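Local atomic coordinates of Xaa-Pro dipeptidase (Lactobacillus brevis, PDB entry 3I7M), a protein that probably acts as a manganese-dependent metalloexopeptidase of the M24B family, represented in this structure by its creatinase/prolidase N-terminal domain. Residues 20-25 and 107-112; 100-105 and 124-129. All blocks are in the same frame, centred on the assembly; numbering follows the deposited sequence.

Interaction 1 of 2, residues 20-25 and 107-112; sequences MTYLSN and GQLQVA
The turn that follows strand 20-23, at S24 and N25, meets Q108 and L109 of the loop leading into helix 111-118. One hydrogen bond spans the two: the amide NE2 of Q108 donates to S24 OG at 2.6 Å. It is short but bent, with an angle of 132° at the hydrogen, and the hydroxyl oxygen lies close to the plane of the amide. S24 presents OG from the position between its backbone N and carbonyl carbon (chi1 57°). The same oxygen rests against L109, whose CD1 comes to 3.5 Å from it, while the other methyl, CD2, stands 4.5 Å from CD2 of the Y22 ring. The CG methylene of Q108 passes at a slant over N25, 4.0 Å from N25 CG, and the two amide planes are only 17° apart. N25 spends its polar end on its own helix, OD1 capping K27 N. With an alanine here in place of Q108, S24 OG would probably be left without its amide donor and the flank of N25 without its methylene packing. Two neighbouring loops meeting where parallel strands run out, each leading into a helix, are characteristic of alpha/beta folds.

Interaction 2 of 2, residues 100-105 and 124-129; sequences EHVAIE and PSFDLD
Strands 101-104 and 125-129 run in the same direction with their short axes inclined by 56°, and their backbone bonds show where the register slips. S125 N donates to E100 O at 2.8 Å, and V102 N to S125 O at 2.9 Å. The next bond, I104 N to L128 O at 3.2 Å, spans two residues on one strand but three on the other, the evidence for a beta bulge around F126 and D127. S125 O also receives a weak bond from D127 N, within the bulge itself.

At the bulge, the carboxylate of D127 reaches H101. CG of D127 sits between the backbone N and carbonyl carbon (chi1 56°), and D127 OD1 accepts H101 ND1 at 2.6 Å through its syn lone pair. The bond is nearly straight, at 170°, and lies in the imidazole plane, with ring and carboxylate almost coplanar; such a bond would fix the rotation of the ring and may favour its protonated form. On the sheet face of H101, A103 CB and L128 CB touch at 3.8 Å.

An apolar cluster forms around the F126 ring. V102 CB lies over one face of it in a CH-pi contact, 4.0 Å from the F126 centroid, and V102 CG1 reaches F126 CE1 at 3.6 Å. I104 comes from another direction, meeting the ring at its edge, where CG2 is 3.8 Å from F126 CD1. M114, L117 and A118 of helix 111-118 also touch the phenyl group, packing it between sheet and helix.

The strand has a separate, polar end at D129, which turns OD1 to K106 N and T131 OG1. Two adjacent parallel strands, joined through a helix that covers one face of the pair, make up a classic beta-alpha-beta crossover, here at the edge of the domain's mixed sheet.

In the fold
The centres of the two interactions lie about 10 Å apart, and their segments alternate along the chain: 20-25, 100-105, 107-112, 124-129. In the mixed sheet, strand 101-104 stands between strand 20-23 of interaction 1 and edge strand 125-129 of interaction 2. The direct evidence for coupling is the approach of Y22 N to A103 O, 2.8 Å, and E105 OE1, which accepts the backbone N atoms of both S24 and N25. Helix 111-118 ties them further, since interaction 1 involves the loop entering it and interaction 2 the strands it connects. Thus the sheet runs from the first strand of this N-terminal domain, 20-23, through 101-104 to an outermost strand, 125-129.

Interaction 1 of 2, residues 20-25 and 107-112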
HETATM    1  N   MSE A  20      -0.494   6.037  -7.568  1.00 10.02           N
HETATM    2  CA  MSE A  20      -0.156   5.542  -6.229  1.00 10.56           C
HETATM    3  C   MSE A  20       0.652   4.287  -6.414  1.00  9.00           C
HETATM    4  O   MSE A  20       0.653   3.653  -7.468  1.00 10.43           O
HETATM    5  CB  MSE A  20      -1.329   5.278  -5.349  1.00 12.94           C
HETATM    6  CG  MSE A  20      -2.202   4.204  -5.915  1.00 14.23           C
HETATM    7 SE   MSE A  20      -3.848   4.028  -4.927  0.60 19.54          SE
HETATM    8  CE  MSE A  20      -4.437   2.443  -5.609  1.00 19.09           C
ATOM      9  N   THR A  21       1.369   3.944  -5.342  1.00  8.98           N
ATOM     10  CA  THR A  21       2.073   2.678  -5.191  1.00  8.88           C
ATOM     11  C   THR A  21       1.443   1.921  -4.033  1.00  9.16           C
ATOM     12  O   THR A  21       1.325   2.499  -2.937  1.00  9.82           O
ATOM     13  CB  THR A  21       3.520   2.961  -4.976  1.00  9.81           C
ATOM     14  OG1 THR A  21       4.068   3.448  -6.216  1.00 10.28           O
ATOM     15  CG2 THR A  21       4.274   1.717  -4.593  1.00 11.42           C
ATOM     16  N   TYR A  22       1.110   0.652  -4.260  1.00  8.60           N
ATOM     17  CA  TYR A  22       0.487  -0.208  -3.235  1.00  8.45           C
ATOM     18  C   TYR A  22       1.514  -1.229  -2.852  1.00  7.30           C
ATOM     19  O   TYR A  22       1.838  -2.117  -3.675  1.00  8.40           O
ATOM     20  CB  TYR A  22      -0.768  -0.827  -3.841  1.00  7.91           C
ATOM     21  CG  TYR A  22      -1.475  -1.752  -2.877  1.00  8.07           C
ATOM     22  CD1 TYR A  22      -2.476  -1.256  -2.056  1.00 10.38           C
ATOM     23  CD2 TYR A  22      -1.259  -3.094  -2.900  1.00  8.16           C
ATOM     24  CE1 TYR A  22      -3.105  -2.100  -1.151  1.00  9.81           C
ATOM     25  CE2 TYR A  22      -1.913  -3.965  -1.976  1.00  8.67           C
ATOM     26  CZ  TYR A  22      -2.846  -3.419  -1.172  1.00  7.96           C
ATOM     27  OH  TYR A  22      -3.475  -4.260  -0.236  1.00 12.57           O
ATOM     28  N   LEU A  23       2.076  -1.149  -1.640  1.00  8.64           N
ATOM     29  CA  LEU A  23       3.107  -2.086  -1.126  1.00  8.23           C
ATOM     30  C   LEU A  23       2.419  -3.122  -0.238  1.00  8.00           C
ATOM     31  O   LEU A  23       1.623  -2.744   0.665  1.00 10.03           O
ATOM     32  CB  LEU A  23       4.120  -1.310  -0.345  1.00  9.61           C
ATOM     33  CG  LEU A  23       4.896  -0.292  -1.175  1.00  8.71           C
ATOM     34  CD1 LEU A  23       5.848   0.439  -0.214  1.00 12.16           C
ATOM     35  CD2 LEU A  23       5.615  -0.859  -2.383  1.00  8.93           C
ATOM     36  N   SER A  24       2.689  -4.378  -0.558  1.00  7.37           N
ATOM     37  CA  SER A  24       2.071  -5.536   0.124  1.00  8.50           C
ATOM     38  C   SER A  24       3.069  -6.520   0.681  1.00  8.73           C
ATOM     39  O   SER A  24       2.636  -7.473   1.378  1.00  9.55           O
ATOM     40  CB  SER A  24       1.153  -6.247  -0.888  1.00  9.29           C
ATOM     41  OG  SER A  24       1.896  -6.635  -2.054  1.00  8.62           O
ATOM     42  N   ASN A  25       4.342  -6.444   0.300  1.00  8.86           N
ATOM     43  CA  ASN A  25       5.326  -7.436   0.720  1.00  9.55           C
ATOM     44  C   ASN A  25       5.665  -7.170   2.188  1.00 10.32           C
ATOM     45  O   ASN A  25       6.147  -6.107   2.471  1.00 10.43           O
ATOM     46  CB  ASN A  25       6.550  -7.379  -0.210  1.00  9.47           C
ATOM     47  CG  ASN A  25       7.573  -8.424   0.056  1.00  9.48           C
ATOM     48  OD1 ASN A  25       7.533  -9.141   1.083  1.00 12.40           O
ATOM     49  ND2 ASN A  25       8.474  -8.571  -0.871  1.00 12.06           N
ATOM     50  N   GLY A 107       6.134  -9.383  -7.877  1.00  7.30           N
ATOM     51  CA  GLY A 107       6.731 -10.643  -7.498  1.00  6.77           C
ATOM     52  C   GLY A 107       6.108 -11.299  -6.300  1.00  6.18           C
ATOM     53  O   GLY A 107       6.234 -12.524  -6.116  1.00  7.95           O
ATOM     54  N   GLN A 108       5.405 -10.538  -5.480  1.00  6.71           N
ATOM     55  CA  GLN A 108       4.795 -11.025  -4.241  1.00  7.33           C
ATOM     56  C   GLN A 108       3.270 -10.994  -4.286  1.00  7.22           C
ATOM     57  O   GLN A 108       2.659 -11.889  -3.682  1.00  8.18           O
ATOM     58  CB  GLN A 108       5.351 -10.225  -3.030  1.00  7.75           C
ATOM     59  CG  GLN A 108       4.764 -10.642  -1.685  1.00  8.82           C
ATOM     60  CD  GLN A 108       3.480  -9.989  -1.310  1.00 11.04           C
ATOM     61  OE1 GLN A 108       2.753 -10.484  -0.380  1.00 16.96           O
ATOM     62  NE2 GLN A 108       3.258  -8.889  -1.857  1.00  9.37           N
ATOM     63  N   LEU A 109       2.644  -9.988  -4.866  1.00  6.54           N
ATOM     64  CA  LEU A 109       1.188  -9.795  -4.722  1.00  6.03           C
ATOM     65  C   LEU A 109       0.459 -10.870  -5.513  1.00  6.92           C
ATOM     66  O   LEU A 109       0.748 -11.078  -6.709  1.00  6.69           O
ATOM     67  CB  LEU A 109       0.809  -8.394  -5.171  1.00  6.98           C
ATOM     68  CG  LEU A 109      -0.646  -8.034  -4.919  1.00  7.00           C
ATOM     69  CD1 LEU A 109      -1.001  -8.089  -3.443  1.00  7.63           C
ATOM     70  CD2 LEU A 109      -0.992  -6.683  -5.521  1.00 11.18           C
ATOM     71  N   GLN A 110      -0.509 -11.508  -4.901  1.00  7.41           N
ATOM     72  CA  GLN A 110      -1.308 -12.513  -5.545  1.00  5.58           C
ATOM     73  C   GLN A 110      -2.321 -11.881  -6.493  1.00  6.12           C
ATOM     74  O   GLN A 110      -2.829 -10.811  -6.239  1.00  7.16           O
ATOM     75  CB  GLN A 110      -2.026 -13.318  -4.504  1.00  6.05           C
ATOM     76  CG  GLN A 110      -1.094 -13.965  -3.504  1.00  6.86           C
ATOM     77  CD  GLN A 110      -0.970 -13.176  -2.238  1.00  7.90           C
ATOM     78  OE1 GLN A 110      -0.959 -11.991  -2.203  1.00  8.87           O
ATOM     79  NE2 GLN A 110      -0.886 -13.915  -1.125  1.00 12.68           N
ATOM     80  N   VAL A 111      -2.568 -12.546  -7.617  1.00  5.47           N
ATOM     81  CA  VAL A 111      -3.482 -12.058  -8.651  1.00  5.62           C
ATOM     82  C   VAL A 111      -4.822 -11.659  -8.028  1.00  5.70           C
ATOM     83  O   VAL A 111      -5.406 -10.647  -8.402  1.00  6.53           O
ATOM     84  CB  VAL A 111      -3.641 -13.048  -9.777  1.00  5.89           C
ATOM     85  CG1 VAL A 111      -4.708 -12.584 -10.756  1.00  5.11           C
ATOM     86  CG2 VAL A 111      -2.352 -13.227 -10.627  1.00  6.84           C
ATOM     87  N   ALA A 112      -5.386 -12.525  -7.148  1.00  6.20           N
ATOM     88  CA  ALA A 112      -6.729 -12.260  -6.642  1.00  5.50           C
ATOM     89  C   ALA A 112      -6.771 -10.936  -5.891  1.00  6.01           C
ATOM     90  O   ALA A 112      -7.802 -10.236  -5.850  1.00  7.95           O
ATOM     91  CB  ALA A 112      -7.193 -13.372  -5.725  1.00  7.63           C
TER

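Interaction 2 of 2, residues 100-105 and 124-129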
ATOM      1  N   GLU A 100      -5.156   5.951 -11.867  1.00 12.80           N
ATOM      2  CA  GLU A 100      -4.947   5.457 -13.218  1.00 13.10           C
ATOM      3  C   GLU A 100      -3.827   4.441 -13.136  1.00 13.04           C
ATOM      4  O   GLU A 100      -4.105   3.307 -12.720  1.00 12.13           O
ATOM      5  CB  GLU A 100      -4.683   6.611 -14.187  1.00 15.09           C
ATOM      6  CG  GLU A 100      -5.954   7.466 -14.358  1.00 19.29           C
ATOM      7  CD  GLU A 100      -5.844   8.551 -15.408  1.00 24.84           C
ATOM      8  OE1 GLU A 100      -4.962   8.488 -16.279  1.00 29.12           O
ATOM      9  OE2 GLU A 100      -6.679   9.474 -15.332  1.00 32.64           O
ATOM     10  N   HIS A 101      -2.578   4.783 -13.400  1.00 10.94           N
ATOM     11  CA  HIS A 101      -1.510   3.817 -13.259  1.00 11.11           C
ATOM     12  C   HIS A 101      -1.224   3.572 -11.800  1.00 11.04           C
ATOM     13  O   HIS A 101      -1.104   4.524 -11.014  1.00 10.15           O
ATOM     14  CB  HIS A 101      -0.260   4.220 -14.011  1.00 12.02           C
ATOM     15  CG  HIS A 101      -0.481   4.355 -15.461  1.00 11.03           C
ATOM     16  ND1 HIS A 101      -0.337   3.307 -16.337  1.00 13.36           N
ATOM     17  CD2 HIS A 101      -0.998   5.382 -16.171  1.00 15.52           C
ATOM     18  CE1 HIS A 101      -0.624   3.736 -17.561  1.00 15.25           C
ATOM     19  NE2 HIS A 101      -1.059   4.979 -17.480  1.00 17.64           N
ATOM     20  N   VAL A 102      -1.215   2.299 -11.393  1.00  9.03           N
ATOM     21  CA  VAL A 102      -0.928   1.855 -10.029  1.00  9.65           C
ATOM     22  C   VAL A 102       0.263   0.921 -10.035  1.00  9.09           C
ATOM     23  O   VAL A 102       0.321  -0.001 -10.853  1.00 12.07           O
ATOM     24  CB  VAL A 102      -2.154   1.163  -9.360  1.00  9.55           C
ATOM     25  CG1 VAL A 102      -1.789   0.770  -7.957  1.00 11.73           C
ATOM     26  CG2 VAL A 102      -3.364   2.087  -9.373  1.00 11.61           C
ATOM     27  N   ALA A 103       1.276   1.181  -9.214  1.00  8.25           N
ATOM     28  CA  ALA A 103       2.417   0.301  -9.071  1.00  7.24           C
ATOM     29  C   ALA A 103       2.172  -0.652  -7.912  1.00  8.17           C
ATOM     30  O   ALA A 103       1.600  -0.259  -6.886  1.00  8.68           O
ATOM     31  CB  ALA A 103       3.656   1.122  -8.793  1.00  8.66           C
ATOM     32  N   ILE A 104       2.559  -1.899  -8.138  1.00  7.34           N
ATOM     33  CA  ILE A 104       2.453  -2.964  -7.128  1.00  6.49           C
ATOM     34  C   ILE A 104       3.786  -3.741  -7.090  1.00  6.34           C
ATOM     35  O   ILE A 104       4.628  -3.592  -8.004  1.00  7.33           O
ATOM     36  CB  ILE A 104       1.264  -3.917  -7.365  1.00  7.36           C
ATOM     37  CG1 ILE A 104       1.235  -4.385  -8.804  1.00  7.65           C
ATOM     38  CG2 ILE A 104      -0.041  -3.190  -6.983  1.00  8.28           C
ATOM     39  CD1 ILE A 104       0.350  -5.553  -9.027  1.00 10.32           C
ATOM     40  N   GLU A 105       3.969  -4.598  -6.114  1.00  6.75           N
ATOM     41  CA  GLU A 105       5.110  -5.478  -5.978  1.00  6.91           C
ATOM     42  C   GLU A 105       4.667  -6.796  -6.609  1.00  6.32           C
ATOM     43  O   GLU A 105       4.191  -7.747  -5.962  1.00  6.73           O
ATOM     44  CB  GLU A 105       5.439  -5.699  -4.492  1.00  6.64           C
ATOM     45  CG  GLU A 105       5.876  -4.381  -3.873  1.00  7.03           C
ATOM     46  CD  GLU A 105       6.289  -4.572  -2.447  1.00  9.03           C
ATOM     47  OE1 GLU A 105       5.415  -4.498  -1.543  1.00  9.06           O
ATOM     48  OE2 GLU A 105       7.506  -4.739  -2.199  1.00  9.68           O
ATOM     49  N   PRO A 124      -8.429   1.602 -13.387  1.00 13.05           N
ATOM     50  CA  PRO A 124      -6.988   1.644 -13.080  1.00 12.17           C
ATOM     51  C   PRO A 124      -6.181   0.778 -14.049  1.00 13.24           C
ATOM     52  O   PRO A 124      -6.756  -0.077 -14.739  1.00 15.06           O
ATOM     53  CB  PRO A 124      -6.934   1.021 -11.678  1.00 13.85           C
ATOM     54  CG  PRO A 124      -8.092   0.022 -11.714  1.00 12.87           C
ATOM     55  CD  PRO A 124      -9.145   0.652 -12.497  1.00 13.69           C
ATOM     56  N   SER A 125      -4.885   0.976 -14.076  1.00 11.39           N
ATOM     57  CA  SER A 125      -3.983   0.232 -14.953  1.00 11.13           C
ATOM     58  C   SER A 125      -2.796  -0.265 -14.126  1.00 11.41           C
ATOM     59  O   SER A 125      -2.035   0.554 -13.603  1.00 11.15           O
ATOM     60  CB  SER A 125      -3.388   1.120 -16.060  1.00 11.95           C
ATOM     61  OG  SER A 125      -4.388   1.583 -16.959  1.00 13.96           O
ATOM     62  N   PHE A 126      -2.695  -1.567 -13.879  1.00 11.18           N
ATOM     63  CA  PHE A 126      -1.638  -2.129 -13.051  1.00 11.13           C
ATOM     64  C   PHE A 126      -0.509  -2.583 -13.965  1.00 12.69           C
ATOM     65  O   PHE A 126      -0.222  -3.770 -14.136  1.00 13.93           O
ATOM     66  CB  PHE A 126      -2.187  -3.288 -12.176  1.00 12.98           C
ATOM     67  CG  PHE A 126      -3.038  -2.838 -11.045  1.00 10.34           C
ATOM     68  CD1 PHE A 126      -2.556  -2.778  -9.786  1.00 10.50           C
ATOM     69  CD2 PHE A 126      -4.358  -2.433 -11.241  1.00 11.64           C
ATOM     70  CE1 PHE A 126      -3.330  -2.389  -8.691  1.00 11.94           C
ATOM     71  CE2 PHE A 126      -5.161  -2.003 -10.148  1.00 12.90           C
ATOM     72  CZ  PHE A 126      -4.628  -1.960  -8.887  1.00 14.14           C
ATOM     73  N   ASP A 127       0.150  -1.600 -14.572  1.00 11.11           N
ATOM     74  CA  ASP A 127       1.180  -1.852 -15.563  1.00 11.18           C
ATOM     75  C   ASP A 127       2.565  -1.430 -15.062  1.00 12.06           C
ATOM     76  O   ASP A 127       3.507  -1.267 -15.819  1.00 13.62           O
ATOM     77  CB  ASP A 127       0.799  -1.179 -16.887  1.00 11.63           C
ATOM     78  CG  ASP A 127       0.541   0.263 -16.802  1.00 13.82           C
ATOM     79  OD1 ASP A 127       0.656   0.928 -15.760  1.00 11.90           O
ATOM     80  OD2 ASP A 127       0.248   0.755 -17.933  1.00 18.57           O
ATOM     81  N   LEU A 128       2.690  -1.247 -13.763  1.00  9.81           N
ATOM     82  CA  LEU A 128       3.944  -0.824 -13.139  1.00  9.43           C
ATOM     83  C   LEU A 128       4.366  -1.794 -12.009  1.00  8.29           C
ATOM     84  O   LEU A 128       3.530  -2.183 -11.178  1.00  9.27           O
ATOM     85  CB  LEU A 128       3.784   0.550 -12.514  1.00 10.15           C
ATOM     86  CG  LEU A 128       3.664   1.730 -13.470  1.00 11.57           C
ATOM     87  CD1 LEU A 128       3.331   2.986 -12.689  1.00 11.52           C
ATOM     88  CD2 LEU A 128       4.923   1.981 -14.269  1.00 12.52           C
ATOM     89  N   ASP A 129       5.640  -2.148 -11.945  1.00  8.33           N
ATOM     90  CA  ASP A 129       6.185  -3.108 -11.006  1.00  7.67           C
ATOM     91  C   ASP A 129       7.302  -2.407 -10.276  1.00  8.51           C
ATOM     92  O   ASP A 129       8.275  -1.986 -10.867  1.00  8.78           O
ATOM     93  CB  ASP A 129       6.667  -4.359 -11.738  1.00  8.81           C
ATOM     94  CG  ASP A 129       7.000  -5.493 -10.814  1.00 11.74           C
ATOM     95  OD1 ASP A 129       6.891  -5.333  -9.591  1.00 10.07           O
ATOM     96  OD2 ASP A 129       7.337  -6.569 -11.350  1.00 12.28           O
TER